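Local coordinates for SIRV coat protein (Sulfolobus islandicus rudivirus 1 variant YNP, PDB 3F2E), which is a coat protein of a rod-shaped archaeal virus, seen here as its C-terminal four-helix-bundle domain, and probably packs around the viral genome in the virion, at residues A[30-35]-A[72-77]. Residues are numbered along the deposited sequence; the frame is centred on the assembly and turned at random.
Sequences AIYQGF and TVLDAV
Phe35 swings its ring out with CG opposite the backbone N (chi1 173°), while Leu74 has CG opposite its own carbonyl carbon; its chi2 then carries CD1 out trans to CA, which leaves the other branch, CD2, turned over the middle of the Phe35 ring. The CH-pi contact is nearly vertical: the line from the ring centroid to Leu74 CD2 lies 12° off the normal. Val77 reaches the same ring differently, its CG1 meeting Phe35 CD2 at the edge, in the ring plane, at 3.8 Å. One turn back, Tyr32 offers a face to Val73, whose CG1 stands off-centre, toward the rim, 3.9 Å from the Tyr32 centroid. Leu74 CD2 also touches Tyr32 CD1 obliquely, at 3.8 Å, so this one methyl is wedged between both aromatic rings. Between the side chains the contact is apolar, and the phenol's polar end is satisfied beyond the two segments, Tyr32 OH being hydrogen-bonded to Asn70 N just ahead of helix 71-82. The segment axes run in roughly the same direction, 40° apart. All five touching residues are buried near the centre of the four-helix bundle, where helix 29-46 meets helix 71-82; Tyr63 of helix 50-67 packs edge-to-face with Phe35, Ile64 of that helix touches Leu74, and helix 9-22 borders both segments.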
loop_
_atom_site.group_PDB
_atom_site.type_symbol
_atom_site.label_atom_id
_atom_site.label_comp_id
_atom_site.label_asym_id
_atom_site.label_seq_id
_atom_site.Cartn_x
_atom_site.Cartn_y
_atom_site.Cartn_z
ATOM N N ALA A 30 -7.517 0.325 -9.273
ATOM C CA ALA A 30 -6.342 1.066 -9.719
ATOM C C ALA A 30 -5.752 1.936 -8.620
ATOM O O ALA A 30 -4.535 2.129 -8.570
ATOM C CB ALA A 30 -6.681 1.917 -10.953
ATOM N N ILE A 31 -6.610 2.463 -7.750
ATOM C CA ILE A 31 -6.165 3.263 -6.606
ATOM C C ILE A 31 -5.187 2.456 -5.752
ATOM O O ILE A 31 -4.104 2.925 -5.382
ATOM C CB ILE A 31 -7.358 3.669 -5.706
ATOM C CG1 ILE A 31 -8.378 4.504 -6.484
ATOM C CG2 ILE A 31 -6.877 4.428 -4.474
ATOM C CD1 ILE A 31 -9.655 4.770 -5.696
ATOM N N TYR A 32 -5.577 1.225 -5.449
ATOM C CA TYR A 32 -4.803 0.399 -4.535
ATOM C C TYR A 32 -3.565 -0.217 -5.194
ATOM O O TYR A 32 -2.529 -0.377 -4.546
ATOM C CB TYR A 32 -5.713 -0.651 -3.877
ATOM C CG TYR A 32 -6.869 0.013 -3.156
ATOM C CD1 TYR A 32 -6.681 0.614 -1.912
ATOM C CD2 TYR A 32 -8.133 0.090 -3.737
ATOM C CE1 TYR A 32 -7.724 1.259 -1.259
ATOM C CE2 TYR A 32 -9.186 0.726 -3.087
ATOM C CZ TYR A 32 -8.974 1.304 -1.845
ATOM O OH TYR A 32 -10.011 1.945 -1.191
ATOM N N GLN A 33 -3.666 -0.547 -6.480
ATOM C CA GLN A 33 -2.505 -1.024 -7.223
ATOM C C GLN A 33 -1.439 0.074 -7.299
ATOM O O GLN A 33 -0.250 -0.201 -7.145
ATOM C CB GLN A 33 -2.895 -1.506 -8.623
ATOM C CG GLN A 33 -3.729 -2.790 -8.635
ATOM C CD GLN A 33 -2.931 -4.041 -8.269
ATOM O OE1 GLN A 33 -1.743 -3.975 -7.936
ATOM N NE2 GLN A 33 -3.592 -5.200 -8.340
ATOM N N GLY A 34 -1.875 1.312 -7.519
ATOM C CA GLY A 34 -0.955 2.443 -7.569
ATOM C C GLY A 34 -0.278 2.714 -6.234
ATOM O O GLY A 34 0.947 2.883 -6.163
ATOM N N PHE A 35 -1.077 2.759 -5.174
ATOM C CA PHE A 35 -0.556 2.898 -3.816
ATOM C C PHE A 35 0.453 1.792 -3.514
ATOM O O PHE A 35 1.549 2.053 -3.023
ATOM C CB PHE A 35 -1.709 2.851 -2.804
ATOM C CG PHE A 35 -1.262 2.811 -1.367
ATOM C CD1 PHE A 35 -0.929 3.976 -0.696
ATOM C CD2 PHE A 35 -1.202 1.602 -0.676
ATOM C CE1 PHE A 35 -0.531 3.944 0.640
ATOM C CE2 PHE A 35 -0.806 1.561 0.650
ATOM C CZ PHE A 35 -0.470 2.734 1.314
ATOM N N THR A 72 -8.557 1.211 5.977
ATOM C CA THR A 72 -8.373 -0.175 6.392
ATOM C C THR A 72 -7.709 -0.983 5.275
ATOM O O THR A 72 -6.813 -1.793 5.526
ATOM C CB THR A 72 -9.710 -0.823 6.792
ATOM O OG1 THR A 72 -10.330 -0.030 7.813
ATOM C CG2 THR A 72 -9.485 -2.242 7.312
ATOM N N VAL A 73 -8.143 -0.739 4.040
ATOM C CA VAL A 73 -7.555 -1.410 2.887
ATOM C C VAL A 73 -6.106 -0.968 2.658
ATOM O O VAL A 73 -5.257 -1.791 2.332
ATOM C CB VAL A 73 -8.398 -1.205 1.613
ATOM C CG1 VAL A 73 -7.778 -1.935 0.427
ATOM C CG2 VAL A 73 -9.832 -1.686 1.852
ATOM N N LEU A 74 -5.819 0.325 2.825
ATOM C CA LEU A 74 -4.435 0.790 2.685
ATOM C C LEU A 74 -3.512 0.128 3.707
ATOM O O LEU A 74 -2.388 -0.241 3.369
ATOM C CB LEU A 74 -4.331 2.312 2.804
ATOM C CG LEU A 74 -5.009 3.154 1.718
ATOM C CD1 LEU A 74 -4.814 4.627 2.035
ATOM C CD2 LEU A 74 -4.471 2.833 0.326
ATOM N N ASP A 75 -3.979 -0.015 4.947
ATOM C CA ASP A 75 -3.211 -0.734 5.968
ATOM C C ASP A 75 -2.954 -2.184 5.546
ATOM O O ASP A 75 -1.844 -2.698 5.678
ATOM C CB ASP A 75 -3.932 -0.718 7.321
ATOM C CG ASP A 75 -3.853 0.627 8.017
ATOM O OD1 ASP A 75 -3.113 1.519 7.540
ATOM O OD2 ASP A 75 -4.532 0.789 9.055
ATOM N N ALA A 76 -3.993 -2.842 5.039
ATOM C CA ALA A 76 -3.867 -4.235 4.606
ATOM C C ALA A 76 -2.871 -4.408 3.452
ATOM O O ALA A 76 -2.098 -5.370 3.422
ATOM C CB ALA A 76 -5.233 -4.791 4.227
ATOM N N VAL A 77 -2.901 -3.477 2.501
ATOM C CA VAL A 77 -1.949 -3.473 1.395
ATOM C C VAL A 77 -0.519 -3.231 1.896
ATOM O O VAL A 77 0.424 -3.901 1.474
ATOM C CB VAL A 77 -2.342 -2.418 0.331
ATOM C CG1 VAL A 77 -1.214 -2.196 -0.668
ATOM C CG2 VAL A 77 -3.634 -2.843 -0.379
#